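PDB 6LWT: superantigen-like protein SSL10, which probably blocks classical complement activation by binding the Fc region of human IgG, and probably inhibits plasma clotting through prothrombin and another coagulation factor. Local coordinates for residues Leu18-Tyr22 against Leu174-Leu178; Thr26-Ile32 against Gly70-Val76; Ile32-Lys36 against Phe63-Glu69; Val89-Ile93 against Phe180-Val186. One frame throughout, in Å; residues are numbered along the deposited sequence.

How the contacts relate
Contacts 2 and 3 build one corner of the OB-fold sheet: their strands run on from one another, I32 belongs to both, and their centres lie about 13 Å apart. Contacts 1 and 4 instead join the OB-fold half to the loop between strands 169-173 and 186-188 of the beta-grasp half; their centres are about 16 Å apart, and M183 CE reaches L178 O at 3.4 Å. Contact 4 adjoins contact 2 within the sheet, strands 71-76 and 85-93 being neighbours; F74 N lies 2.9 Å from G91 O in a probable hydrogen bond, while F63 of contact 3 packs on V92. Contacts 1 and 3 are remote, with nearest atoms about 15 Å apart.

Contact 1: Leu18-Tyr22 against Leu174-Leu178; sequences LYRYY and LRSKL
The aliphatic end of K177 lies flat over one face of the Y21 ring. Its CE sits 3.6 Å from the ring centroid, almost on the normal, in a CH-pi contact, and NZ continues to the CD1-CE1 side as an off-centre cation-pi partner, 4.0 Å from the same centroid and 32° off the normal. A bend at chi3 (-80°) turns the lysine chain so that CD, CE and NZ pass across the ring, the two side chains meeting at about a right angle. Both polar ends converge on one carboxylate: E78 forms a salt bridge with K177 NZ and a hydrogen bond with Y21 OH, which should help to hold the lysine against the ring. The contact joins helix 14-22, at the start of the OB-fold half, to the loop that follows strand 169-173 in the beta-grasp half, the two-domain plan of the staphylococcal toxin family. Beside Y21, the Y22 hydroxyl accepts a nearly straight bond from the backbone of L178 (N to OH 3.2 Å, 177° at the hydrogen), the donor lying near the ring plane. The same OH is hydrogen-bonded to D137 of helix 133-148. L18 inserts its two methyls against the loop backbone: CD1 rests 3.6 Å from R175 O and equally near the carbonyl oxygen of L174, whereas CD2 approaches K177 N at 3.5 Å.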
loop_
_atom_site.group_PDB
_atom_site.type_symbol
_atom_site.label_atom_id
_atom_site.label_comp_id
_atom_site.label_asym_id
_atom_site.label_seq_id
_atom_site.Cartn_x
_atom_site.Cartn_y
_atom_site.Cartn_z
ATOM N N LEU A 18 -13.565 5.385 1.550
ATOM C CA LEU A 18 -12.584 4.286 1.592
ATOM C C LEU A 18 -12.773 3.309 0.447
ATOM O O LEU A 18 -11.801 2.901 -0.185
ATOM C CB LEU A 18 -12.615 3.577 2.955
ATOM C CG LEU A 18 -12.106 4.420 4.134
ATOM C CD1 LEU A 18 -12.519 3.843 5.481
ATOM C CD2 LEU A 18 -10.591 4.567 4.065
ATOM N N TYR A 19 -14.035 2.972 0.148
ATOM C CA TYR A 19 -14.349 2.097 -0.966
ATOM C C TYR A 19 -13.809 2.657 -2.283
ATOM O O TYR A 19 -13.169 1.952 -3.075
ATOM C CB TYR A 19 -15.875 1.880 -1.053
ATOM C CG TYR A 19 -16.265 1.146 -2.299
ATOM C CD1 TYR A 19 -15.913 -0.184 -2.469
ATOM C CD2 TYR A 19 -16.971 1.780 -3.316
ATOM C CE1 TYR A 19 -16.233 -0.865 -3.625
ATOM C CE2 TYR A 19 -17.305 1.109 -4.485
ATOM C CZ TYR A 19 -16.932 -0.215 -4.638
ATOM O OH TYR A 19 -17.258 -0.910 -5.783
ATOM N N ARG A 20 -14.075 3.939 -2.510
ATOM C CA ARG A 20 -13.628 4.588 -3.728
ATOM C C ARG A 20 -12.096 4.661 -3.787
ATOM O O ARG A 20 -11.521 4.334 -4.816
ATOM C CB ARG A 20 -14.280 5.979 -3.905
ATOM C CG ARG A 20 -15.802 5.972 -4.136
ATOM C CD ARG A 20 -16.312 4.939 -5.154
ATOM N NE ARG A 20 -15.770 5.098 -6.513
ATOM C CZ ARG A 20 -16.246 5.924 -7.457
ATOM N NH1 ARG A 20 -17.298 6.715 -7.243
ATOM N NH2 ARG A 20 -15.651 5.965 -8.645
ATOM N N TYR A 21 -11.450 5.043 -2.685
ATOM C CA TYR A 21 -9.990 5.181 -2.690
ATOM C C TYR A 21 -9.288 3.871 -2.999
ATOM O O TYR A 21 -8.400 3.813 -3.849
ATOM C CB TYR A 21 -9.484 5.742 -1.368
ATOM C CG TYR A 21 -7.988 5.940 -1.353
ATOM C CD1 TYR A 21 -7.401 7.040 -1.989
ATOM C CD2 TYR A 21 -7.143 5.005 -0.743
ATOM C CE1 TYR A 21 -6.017 7.212 -1.992
ATOM C CE2 TYR A 21 -5.764 5.169 -0.750
ATOM C CZ TYR A 21 -5.205 6.284 -1.343
ATOM O OH TYR A 21 -3.833 6.446 -1.336
ATOM N N TYR A 22 -9.721 2.813 -2.314
ATOM C CA TYR A 22 -9.087 1.504 -2.400
ATOM C C TYR A 22 -9.553 0.642 -3.575
ATOM O O TYR A 22 -9.080 -0.479 -3.729
ATOM C CB TYR A 22 -9.212 0.776 -1.042
ATOM C CG TYR A 22 -8.248 1.306 -0.001
ATOM C CD1 TYR A 22 -6.879 1.049 -0.122
ATOM C CD2 TYR A 22 -8.685 2.066 1.099
ATOM C CE1 TYR A 22 -5.977 1.533 0.800
ATOM C CE2 TYR A 22 -7.784 2.570 2.034
ATOM C CZ TYR A 22 -6.425 2.288 1.879
ATOM O OH TYR A 22 -5.510 2.733 2.795
ATOM N N LEU A 174 -8.571 -0.401 9.462
ATOM C CA LEU A 174 -9.423 -0.342 8.275
ATOM C C LEU A 174 -10.487 0.770 8.348
ATOM O O LEU A 174 -11.072 1.101 7.329
ATOM C CB LEU A 174 -10.078 -1.693 7.970
ATOM C CG LEU A 174 -9.071 -2.835 7.728
ATOM C CD1 LEU A 174 -9.835 -4.138 7.632
ATOM C CD2 LEU A 174 -8.254 -2.566 6.479
ATOM N N ARG A 175 -10.681 1.379 9.512
ATOM C CA ARG A 175 -11.618 2.498 9.636
ATOM C C ARG A 175 -11.108 3.816 9.036
ATOM O O ARG A 175 -11.885 4.751 8.891
ATOM C CB ARG A 175 -11.997 2.733 11.083
ATOM C CG ARG A 175 -12.582 1.521 11.802
ATOM C CD ARG A 175 -12.751 1.798 13.292
ATOM N NE ARG A 175 -11.454 2.076 13.921
ATOM C CZ ARG A 175 -11.290 2.471 15.181
ATOM N NH1 ARG A 175 -12.334 2.616 15.993
ATOM N NH2 ARG A 175 -10.068 2.715 15.636
ATOM N N SER A 176 -9.828 3.903 8.693
ATOM C CA SER A 176 -9.334 5.068 7.975
ATOM C C SER A 176 -8.305 4.733 6.918
ATOM O O SER A 176 -7.774 3.604 6.843
ATOM C CB SER A 176 -8.768 6.085 8.963
ATOM O OG SER A 176 -7.837 5.473 9.810
ATOM N N LYS A 177 -8.011 5.740 6.107
ATOM C CA LYS A 177 -6.985 5.606 5.074
ATOM C C LYS A 177 -5.626 5.482 5.744
ATOM O O LYS A 177 -5.397 6.076 6.793
ATOM C CB LYS A 177 -6.999 6.804 4.119
ATOM C CG LYS A 177 -6.376 6.492 2.769
ATOM C CD LYS A 177 -5.789 7.700 2.022
ATOM C CE LYS A 177 -6.827 8.536 1.314
ATOM N NZ LYS A 177 -6.187 9.612 0.493
ATOM N N LEU A 178 -4.709 4.717 5.151
ATOM C CA LEU A 178 -3.322 4.749 5.628
ATOM C C LEU A 178 -2.833 6.198 5.550
ATOM O O LEU A 178 -3.110 6.877 4.581
ATOM C CB LEU A 178 -2.411 3.870 4.773
ATOM C CG LEU A 178 -0.952 3.751 5.209
ATOM C CD1 LEU A 178 -0.830 3.040 6.543
ATOM C CD2 LEU A 178 -0.157 2.994 4.164
#

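Contact 2: Thr26-Ile32 against Gly70-Val76; sequences TMEMKNI and GLDVFFV
Strands 26-30 and 71-76 run antiparallel, their axes 4.8 Å apart and inclined at 169°, with paired backbone bonds between M27 and F75 and between M29 and V73. The pairing then slips by one residue: N31 and I32 both face L71, and G70 and L71 both face I32, a G1 beta bulge on each strand where the chain turns a corner. I32 and L71 nevertheless exchange two bonds, each donor in the carbonyl plane on a lone pair. N31 and G70 both take positive phi, which at G70 suits glycine.

On the face of M27, M29, V73 and F75, the M29 chain bends at chi3 (-71°) and brings its CE to F75 CB at 3.3 Å, a close approach, and to V73 CG1 at 3.8 Å. The F75 ring presents an edge to the M27 backbone nitrogen. M29 and I32 also lie on F44 and F46 of strand 41-46, so this side belongs to the hydrophobic interior of the OB barrel. On the other face, E28 lays its CG at the edge of the F74 ring, 3.8 Å from CD1, and T26 CG2 lies alongside V76 CG2 at 3.9 Å, the two side chains pointing the same way.

E28 bonds K139 of helix 133-148 in a salt bridge, and D72 OD2 is held by K128 and N96. The strand pair thus has apolar packing toward the barrel interior and, on the opposite face, a mixture of F74 and V76 with the charged E28 and D72, which link it to the beta-grasp half.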
loop_
_atom_site.group_PDB
_atom_site.type_symbol
_atom_site.label_atom_id
_atom_site.label_comp_id
_atom_site.label_asym_id
_atom_site.label_seq_id
_atom_site.Cartn_x
_atom_site.Cartn_y
_atom_site.Cartn_z
ATOM N N THR A 26 -4.627 2.618 -10.016
ATOM C CA THR A 26 -3.280 2.259 -9.572
ATOM C C THR A 26 -2.460 1.756 -10.739
ATOM O O THR A 26 -3.006 1.213 -11.693
ATOM C CB THR A 26 -3.274 1.140 -8.499
ATOM O OG1 THR A 26 -3.714 -0.103 -9.066
ATOM C CG2 THR A 26 -4.157 1.498 -7.350
ATOM N N MET A 27 -1.147 1.914 -10.660
ATOM C CA MET A 27 -0.236 1.358 -11.659
ATOM C C MET A 27 1.041 0.948 -10.972
ATOM O O MET A 27 1.533 1.675 -10.103
ATOM C CB MET A 27 0.129 2.400 -12.730
ATOM C CG MET A 27 -1.027 3.005 -13.505
ATOM S SD MET A 27 -0.455 3.828 -15.013
ATOM C CE MET A 27 0.193 5.333 -14.303
ATOM N N GLU A 28 1.567 -0.219 -11.349
ATOM C CA GLU A 28 2.904 -0.635 -10.942
ATOM C C GLU A 28 3.848 -0.268 -12.061
ATOM O O GLU A 28 3.683 -0.725 -13.198
ATOM C CB GLU A 28 2.969 -2.130 -10.696
ATOM C CG GLU A 28 2.052 -2.582 -9.587
ATOM C CD GLU A 28 2.311 -4.007 -9.151
ATOM O OE1 GLU A 28 1.331 -4.774 -9.049
ATOM O OE2 GLU A 28 3.490 -4.350 -8.898
ATOM N N MET A 29 4.820 0.579 -11.753
ATOM C CA MET A 29 5.751 1.075 -12.757
ATOM C C MET A 29 7.141 0.679 -12.337
ATOM O O MET A 29 7.619 1.052 -11.258
ATOM C CB MET A 29 5.628 2.577 -12.909
ATOM C CG MET A 29 4.269 3.008 -13.443
ATOM S SD MET A 29 4.004 4.768 -13.266
ATOM C CE MET A 29 3.816 4.898 -11.515
ATOM N N LYS A 30 7.774 -0.101 -13.203
ATOM C CA LYS A 30 9.065 -0.701 -12.933
ATOM C C LYS A 30 10.159 0.071 -13.701
ATOM O O LYS A 30 9.916 0.601 -14.800
ATOM C CB LYS A 30 8.987 -2.195 -13.307
ATOM C CG LYS A 30 10.305 -2.880 -13.590
ATOM C CD LYS A 30 10.147 -4.391 -13.716
ATOM C CE LYS A 30 10.428 -5.109 -12.398
ATOM N NZ LYS A 30 10.543 -6.587 -12.567
ATOM N N ASN A 31 11.345 0.161 -13.103
ATOM C CA ASN A 31 12.536 0.683 -13.786
ATOM C C ASN A 31 12.372 2.144 -14.277
ATOM O O ASN A 31 12.681 2.480 -15.430
ATOM C CB ASN A 31 12.905 -0.269 -14.942
ATOM C CG ASN A 31 14.353 -0.148 -15.369
ATOM O OD1 ASN A 31 15.264 -0.197 -14.540
ATOM N ND2 ASN A 31 14.578 -0.015 -16.670
ATOM N N ILE A 32 11.868 2.990 -13.377
ATOM C CA ILE A 32 11.529 4.391 -13.666
ATOM C C ILE A 32 12.734 5.308 -13.449
ATOM O O ILE A 32 13.440 5.160 -12.455
ATOM C CB ILE A 32 10.339 4.858 -12.767
ATOM C CG1 ILE A 32 9.037 4.184 -13.213
ATOM C CG2 ILE A 32 10.171 6.381 -12.743
ATOM C CD1 ILE A 32 8.643 4.418 -14.659
ATOM N N GLY A 70 16.044 3.435 -12.414
ATOM C CA GLY A 70 15.691 2.106 -11.903
ATOM C C GLY A 70 14.786 2.060 -10.685
ATOM O O GLY A 70 14.855 1.103 -9.898
ATOM N N LEU A 71 13.941 3.079 -10.522
ATOM C CA LEU A 71 12.990 3.127 -9.415
ATOM C C LEU A 71 11.822 2.174 -9.690
ATOM O O LEU A 71 11.427 1.941 -10.846
ATOM C CB LEU A 71 12.424 4.538 -9.234
ATOM C CG LEU A 71 13.399 5.657 -8.909
ATOM C CD1 LEU A 71 12.641 6.962 -8.827
ATOM C CD2 LEU A 71 14.131 5.389 -7.608
ATOM N N ASP A 72 11.278 1.634 -8.614
ATOM C CA ASP A 72 10.062 0.864 -8.652
ATOM C C ASP A 72 9.042 1.750 -7.955
ATOM O O ASP A 72 9.266 2.139 -6.832
ATOM C CB ASP A 72 10.285 -0.435 -7.885
ATOM C CG ASP A 72 9.064 -1.307 -7.853
ATOM O OD1 ASP A 72 8.670 -1.754 -8.940
ATOM O OD2 ASP A 72 8.520 -1.579 -6.758
ATOM N N VAL A 73 7.940 2.066 -8.631
ATOM C CA VAL A 73 6.912 2.978 -8.114
ATOM C C VAL A 73 5.551 2.287 -8.114
ATOM O O VAL A 73 5.104 1.773 -9.160
ATOM C CB VAL A 73 6.842 4.296 -8.929
ATOM C CG1 VAL A 73 5.812 5.254 -8.337
ATOM C CG2 VAL A 73 8.206 4.977 -8.927
ATOM N N PHE A 74 4.912 2.249 -6.941
ATOM C CA PHE A 74 3.522 1.817 -6.828
ATOM C C PHE A 74 2.672 3.071 -6.741
ATOM O O PHE A 74 2.619 3.745 -5.702
ATOM C CB PHE A 74 3.263 0.914 -5.633
ATOM C CG PHE A 74 1.837 0.421 -5.567
ATOM C CD1 PHE A 74 1.390 -0.521 -6.482
ATOM C CD2 PHE A 74 0.952 0.895 -4.619
ATOM C CE1 PHE A 74 0.081 -0.996 -6.441
ATOM C CE2 PHE A 74 -0.364 0.436 -4.579
ATOM C CZ PHE A 74 -0.801 -0.508 -5.488
ATOM N N PHE A 75 2.019 3.378 -7.851
ATOM C CA PHE A 75 1.212 4.599 -7.991
ATOM C C PHE A 75 -0.211 4.342 -7.527
ATOM O O PHE A 75 -0.819 3.341 -7.938
ATOM C CB PHE A 75 1.233 5.037 -9.461
ATOM C CG PHE A 75 0.206 6.076 -9.817
ATOM C CD1 PHE A 75 -1.086 5.703 -10.213
ATOM C CD2 PHE A 75 0.534 7.425 -9.783
ATOM C CE1 PHE A 75 -2.034 6.671 -10.536
ATOM C CE2 PHE A 75 -0.402 8.390 -10.118
ATOM C CZ PHE A 75 -1.687 8.016 -10.482
ATOM N N VAL A 76 -0.730 5.231 -6.674
ATOM C CA VAL A 76 -2.151 5.284 -6.334
ATOM C C VAL A 76 -2.604 6.728 -6.538
ATOM O O VAL A 76 -2.032 7.649 -5.961
ATOM C CB VAL A 76 -2.409 4.827 -4.879
ATOM C CG1 VAL A 76 -3.871 5.005 -4.487
ATOM C CG2 VAL A 76 -1.972 3.371 -4.708
#

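Contact 3: Ile32-Lys36 against Phe63-Glu69; sequences ISALK and FQQRSYE
A34 and Y68 pair through two backbone bonds, from A34 N to Y68 O at 3.0 Å and from Y68 N to A34 O at 2.8 Å. The first donor stands above the carbonyl plane, 38° out of it. Farther along, K36 N reaches R66 O at 2.8 Å, again from above the plane. Between these bonds, L35 and S67 form a non-hydrogen-bonded pair on the outer face, where L35 CD2 touches S67 CB at 3.7 Å. Strands 32-37 and 67-69 are antiparallel neighbours of the OB-fold sheet, and on its inner face A34 and Y68 look toward strand 41-46, with A34 packed on F44 and Y68 on L42. The Y68 ring turns an edge to A34 O.

The K36 chain bends at chi2 (98°) and runs along the loop that precedes strand 67-69, with CD 3.4 Å from Q65 O. Its NZ is modelled implausibly near F63 O, so that approach is doubtful; it stands 3.9 Å from Y68 OH. That hydroxyl accepts a bond from Q65 N (3.2 Å), tying the ring to the loop, while F63 sets a ring edge toward Y68 CZ and continues inward onto L55 and Q94.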
loop_
_atom_site.group_PDB
_atom_site.type_symbol
_atom_site.label_atom_id
_atom_site.label_comp_id
_atom_site.label_asym_id
_atom_site.label_seq_id
_atom_site.Cartn_x
_atom_site.Cartn_y
_atom_site.Cartn_z
ATOM N N ILE A 32 11.868 2.990 -13.377
ATOM C CA ILE A 32 11.529 4.391 -13.666
ATOM C C ILE A 32 12.734 5.308 -13.449
ATOM O O ILE A 32 13.440 5.160 -12.455
ATOM C CB ILE A 32 10.339 4.858 -12.767
ATOM C CG1 ILE A 32 9.037 4.184 -13.213
ATOM C CG2 ILE A 32 10.171 6.381 -12.743
ATOM C CD1 ILE A 32 8.643 4.418 -14.659
ATOM N N SER A 33 12.956 6.236 -14.391
ATOM C CA SER A 33 13.862 7.381 -14.203
ATOM C C SER A 33 13.043 8.599 -13.808
ATOM O O SER A 33 11.980 8.841 -14.375
ATOM C CB SER A 33 14.641 7.717 -15.483
ATOM O OG SER A 33 15.323 6.584 -15.977
ATOM N N ALA A 34 13.542 9.370 -12.846
ATOM C CA ALA A 34 12.794 10.502 -12.299
ATOM C C ALA A 34 13.720 11.603 -11.794
ATOM O O ALA A 34 14.879 11.345 -11.498
ATOM C CB ALA A 34 11.876 10.031 -11.189
ATOM N N LEU A 35 13.194 12.822 -11.718
ATOM C CA LEU A 35 13.933 13.985 -11.210
ATOM C C LEU A 35 13.247 14.515 -9.973
ATOM O O LEU A 35 12.013 14.541 -9.883
ATOM C CB LEU A 35 13.994 15.135 -12.238
ATOM C CG LEU A 35 14.427 14.881 -13.688
ATOM C CD1 LEU A 35 14.682 16.223 -14.366
ATOM C CD2 LEU A 35 15.674 14.015 -13.790
ATOM N N LYS A 36 14.051 15.010 -9.048
ATOM C CA LYS A 36 13.547 15.747 -7.904
ATOM C C LYS A 36 12.800 16.988 -8.396
ATOM O O LYS A 36 13.244 17.636 -9.351
ATOM C CB LYS A 36 14.706 16.211 -7.025
ATOM C CG LYS A 36 14.347 16.432 -5.578
ATOM C CD LYS A 36 14.742 15.221 -4.746
ATOM C CE LYS A 36 14.658 15.499 -3.260
ATOM N NZ LYS A 36 15.589 14.592 -2.528
ATOM N N PHE A 63 16.383 9.743 -0.270
ATOM C CA PHE A 63 16.333 10.562 -1.479
ATOM C C PHE A 63 17.126 11.866 -1.307
ATOM O O PHE A 63 16.560 12.921 -1.102
ATOM C CB PHE A 63 14.863 10.817 -1.871
ATOM C CG PHE A 63 14.091 9.546 -2.118
ATOM C CD1 PHE A 63 14.202 8.872 -3.327
ATOM C CD2 PHE A 63 13.301 8.992 -1.121
ATOM C CE1 PHE A 63 13.527 7.683 -3.546
ATOM C CE2 PHE A 63 12.615 7.805 -1.338
ATOM C CZ PHE A 63 12.738 7.144 -2.547
ATOM N N GLN A 64 18.450 11.759 -1.417
ATOM C CA GLN A 64 19.381 12.890 -1.256
ATOM C C GLN A 64 20.114 13.265 -2.561
ATOM O O GLN A 64 21.214 13.840 -2.511
ATOM C CB GLN A 64 20.432 12.566 -0.180
ATOM C CG GLN A 64 19.894 12.077 1.155
ATOM C CD GLN A 64 21.002 11.798 2.173
ATOM O OE1 GLN A 64 21.113 10.689 2.714
ATOM N NE2 GLN A 64 21.828 12.809 2.440
ATOM N N GLN A 65 19.536 12.929 -3.716
ATOM C CA GLN A 65 20.087 13.356 -5.005
ATOM C C GLN A 65 18.985 13.922 -5.904
ATOM O O GLN A 65 17.806 13.892 -5.539
ATOM C CB GLN A 65 20.880 12.223 -5.686
ATOM C CG GLN A 65 20.141 10.908 -5.907
ATOM C CD GLN A 65 20.944 9.852 -6.679
ATOM O OE1 GLN A 65 20.451 8.747 -6.917
ATOM N NE2 GLN A 65 22.166 10.184 -7.083
ATOM N N ARG A 66 19.378 14.451 -7.058
ATOM C CA ARG A 66 18.456 15.163 -7.946
ATOM C C ARG A 66 17.871 14.346 -9.099
ATOM O O ARG A 66 16.818 14.720 -9.622
ATOM C CB ARG A 66 19.097 16.456 -8.472
ATOM C CG ARG A 66 18.837 17.642 -7.554
ATOM C CD ARG A 66 19.560 18.900 -8.002
ATOM N NE ARG A 66 21.005 18.816 -7.744
ATOM C CZ ARG A 66 21.982 18.752 -8.660
ATOM N NH1 ARG A 66 21.729 18.771 -9.972
ATOM N NH2 ARG A 66 23.251 18.674 -8.249
ATOM N N SER A 67 18.547 13.280 -9.525
ATOM C CA SER A 67 18.013 12.402 -10.564
ATOM C C SER A 67 18.187 10.923 -10.194
ATOM O O SER A 67 19.148 10.554 -9.518
ATOM C CB SER A 67 18.612 12.733 -11.941
ATOM O OG SER A 67 19.855 12.106 -12.158
ATOM N N TYR A 68 17.231 10.101 -10.633
ATOM C CA TYR A 68 17.156 8.683 -10.261
ATOM C C TYR A 68 16.912 7.853 -11.494
ATOM O O TYR A 68 16.273 8.330 -12.438
ATOM C CB TYR A 68 16.024 8.448 -9.249
ATOM C CG TYR A 68 16.220 9.223 -7.964
ATOM C CD1 TYR A 68 15.808 10.547 -7.864
ATOM C CD2 TYR A 68 16.839 8.643 -6.865
ATOM C CE1 TYR A 68 16.005 11.275 -6.706
ATOM C CE2 TYR A 68 17.046 9.365 -5.698
ATOM C CZ TYR A 68 16.624 10.687 -5.625
ATOM O OH TYR A 68 16.821 11.415 -4.468
ATOM N N GLU A 69 17.433 6.623 -11.475
ATOM C CA GLU A 69 17.143 5.599 -12.472
ATOM C C GLU A 69 16.780 4.304 -11.734
ATOM O O GLU A 69 17.161 4.113 -10.580
ATOM C CB GLU A 69 18.354 5.348 -13.378
ATOM C CG GLU A 69 18.814 6.565 -14.175
ATOM C CD GLU A 69 19.811 6.218 -15.283
ATOM O OE1 GLU A 69 20.667 5.321 -15.078
ATOM O OE2 GLU A 69 19.748 6.850 -16.364
#

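Contact 4: Val89-Ile93 against Phe180-Val186; sequences VGGVI and FKYMGEV
V89 holds CG1 anti to its own nitrogen (chi1 179°), and F180 has CG anti to its carbonyl carbon (chi1 -74°); together these torsions bring both valine methyls against the phenyl ring. CG2 stands over the ring centre, 3.6 Å from the F180 centroid and almost on the normal, a CH-pi contact made squarely on the face. CG1 leans on the ring's root instead, 3.8 Å from F180 CB. Beside the ring, M183, extended beyond CG, lays its SD 3.8 Å from V89 CB, so that ring and sulfur meet neighbouring sides of the valine. The V89 carbonyl oxygen accepts a hydrogen bond from K134 of helix 133-148, on which M183 also packs.

The contact seats the loop before strand 186-188, in the beta-grasp half, on the glycine break in strand 85-93 of the OB-fold half. There G91 N donates to M183 O at 3.0 Å, with the donor tilted 35° from the carbonyl plane. G90 packs its CA 3.6 Å from the same oxygen, and the positive phi of both G90 and G91 suits glycine. Beyond the break, I93 turns its CG1 to V186 CG2 at 4.0 Å, the two side chains meeting at a slant, and both touch K130 of strand 130-132.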
loop_
_atom_site.group_PDB
_atom_site.type_symbol
_atom_site.label_atom_id
_atom_site.label_comp_id
_atom_site.label_asym_id
_atom_site.label_seq_id
_atom_site.Cartn_x
_atom_site.Cartn_y
_atom_site.Cartn_z
ATOM N N VAL A 89 1.527 9.384 -3.510
ATOM C CA VAL A 89 2.317 9.602 -2.293
ATOM C C VAL A 89 3.132 8.342 -1.992
ATOM O O VAL A 89 2.581 7.257 -1.911
ATOM C CB VAL A 89 1.423 9.941 -1.091
ATOM C CG1 VAL A 89 2.252 10.138 0.178
ATOM C CG2 VAL A 89 0.558 11.188 -1.345
ATOM N N GLY A 90 4.434 8.512 -1.789
ATOM C CA GLY A 90 5.334 7.406 -1.414
ATOM C C GLY A 90 5.407 6.326 -2.462
ATOM O O GLY A 90 5.325 6.590 -3.651
ATOM N N GLY A 91 5.521 5.083 -2.011
ATOM C CA GLY A 91 5.447 3.955 -2.923
ATOM C C GLY A 91 6.679 3.735 -3.776
ATOM O O GLY A 91 6.584 3.033 -4.751
ATOM N N VAL A 92 7.830 4.306 -3.400
ATOM C CA VAL A 92 9.054 4.254 -4.206
ATOM C C VAL A 92 10.111 3.381 -3.532
ATOM O O VAL A 92 10.414 3.588 -2.361
ATOM C CB VAL A 92 9.680 5.654 -4.399
ATOM C CG1 VAL A 92 10.894 5.583 -5.309
ATOM C CG2 VAL A 92 8.654 6.633 -4.962
ATOM N N ILE A 93 10.665 2.449 -4.295
ATOM C CA ILE A 93 11.807 1.621 -3.885
ATOM C C ILE A 93 12.939 1.752 -4.915
ATOM O O ILE A 93 12.717 1.586 -6.123
ATOM C CB ILE A 93 11.418 0.129 -3.762
ATOM C CG1 ILE A 93 10.355 -0.059 -2.680
ATOM C CG2 ILE A 93 12.661 -0.717 -3.452
ATOM C CD1 ILE A 93 9.604 -1.388 -2.767
ATOM N N PHE A 180 -0.349 9.381 4.983
ATOM C CA PHE A 180 0.708 9.672 4.009
ATOM C C PHE A 180 2.090 9.427 4.590
ATOM O O PHE A 180 2.955 8.863 3.915
ATOM C CB PHE A 180 0.635 11.128 3.492
ATOM C CG PHE A 180 -0.491 11.413 2.508
ATOM C CD1 PHE A 180 -1.312 10.415 1.988
ATOM C CD2 PHE A 180 -0.674 12.723 2.045
ATOM C CE1 PHE A 180 -2.306 10.711 1.070
ATOM C CE2 PHE A 180 -1.666 13.023 1.120
ATOM C CZ PHE A 180 -2.489 12.015 0.636
ATOM N N LYS A 181 2.274 9.786 5.860
ATOM C CA LYS A 181 3.583 9.683 6.510
ATOM C C LYS A 181 4.152 8.255 6.549
ATOM O O LYS A 181 5.363 8.094 6.728
ATOM C CB LYS A 181 3.540 10.265 7.935
ATOM C CG LYS A 181 2.754 9.442 8.949
ATOM C CD LYS A 181 2.825 10.035 10.352
ATOM C CE LYS A 181 1.542 10.717 10.777
ATOM N NZ LYS A 181 1.311 10.536 12.247
ATOM N N TYR A 182 3.288 7.239 6.390
ATOM C CA TYR A 182 3.712 5.834 6.402
ATOM C C TYR A 182 3.833 5.182 5.029
ATOM O O TYR A 182 4.194 4.004 4.950
ATOM C CB TYR A 182 2.745 5.007 7.270
ATOM C CG TYR A 182 2.646 5.523 8.687
ATOM C CD1 TYR A 182 3.786 5.641 9.472
ATOM C CD2 TYR A 182 1.416 5.886 9.252
ATOM C CE1 TYR A 182 3.717 6.121 10.779
ATOM C CE2 TYR A 182 1.332 6.356 10.560
ATOM C CZ TYR A 182 2.488 6.489 11.313
ATOM O OH TYR A 182 2.453 6.971 12.605
ATOM N N MET A 183 3.569 5.931 3.960
ATOM C CA MET A 183 3.512 5.350 2.622
ATOM C C MET A 183 4.872 5.160 1.962
ATOM O O MET A 183 4.945 4.598 0.872
ATOM C CB MET A 183 2.607 6.184 1.715
ATOM C CG MET A 183 1.150 6.022 2.070
ATOM S SD MET A 183 0.101 7.032 1.043
ATOM C CE MET A 183 -1.494 6.496 1.600
ATOM N N GLY A 184 5.939 5.599 2.615
ATOM C CA GLY A 184 7.276 5.367 2.112
ATOM C C GLY A 184 8.019 4.202 2.731
ATOM O O GLY A 184 8.992 3.764 2.129
ATOM N N GLU A 185 7.584 3.736 3.914
ATOM C CA GLU A 185 8.169 2.574 4.639
ATOM C C GLU A 185 8.349 1.379 3.707
ATOM O O GLU A 185 7.393 1.016 3.036
ATOM C CB GLU A 185 7.220 2.097 5.754
ATOM C CG GLU A 185 7.275 2.836 7.085
ATOM C CD GLU A 185 8.004 2.085 8.205
ATOM O OE1 GLU A 185 8.251 2.736 9.229
ATOM O OE2 GLU A 185 8.339 0.877 8.096
ATOM N N VAL A 186 9.515 0.736 3.729
ATOM C CA VAL A 186 9.812 -0.402 2.838
ATOM C C VAL A 186 9.934 -1.666 3.676
ATOM O O VAL A 186 10.623 -1.661 4.690
ATOM C CB VAL A 186 11.113 -0.189 2.044
ATOM C CG1 VAL A 186 11.450 -1.417 1.199
ATOM C CG2 VAL A 186 11.005 1.044 1.159
#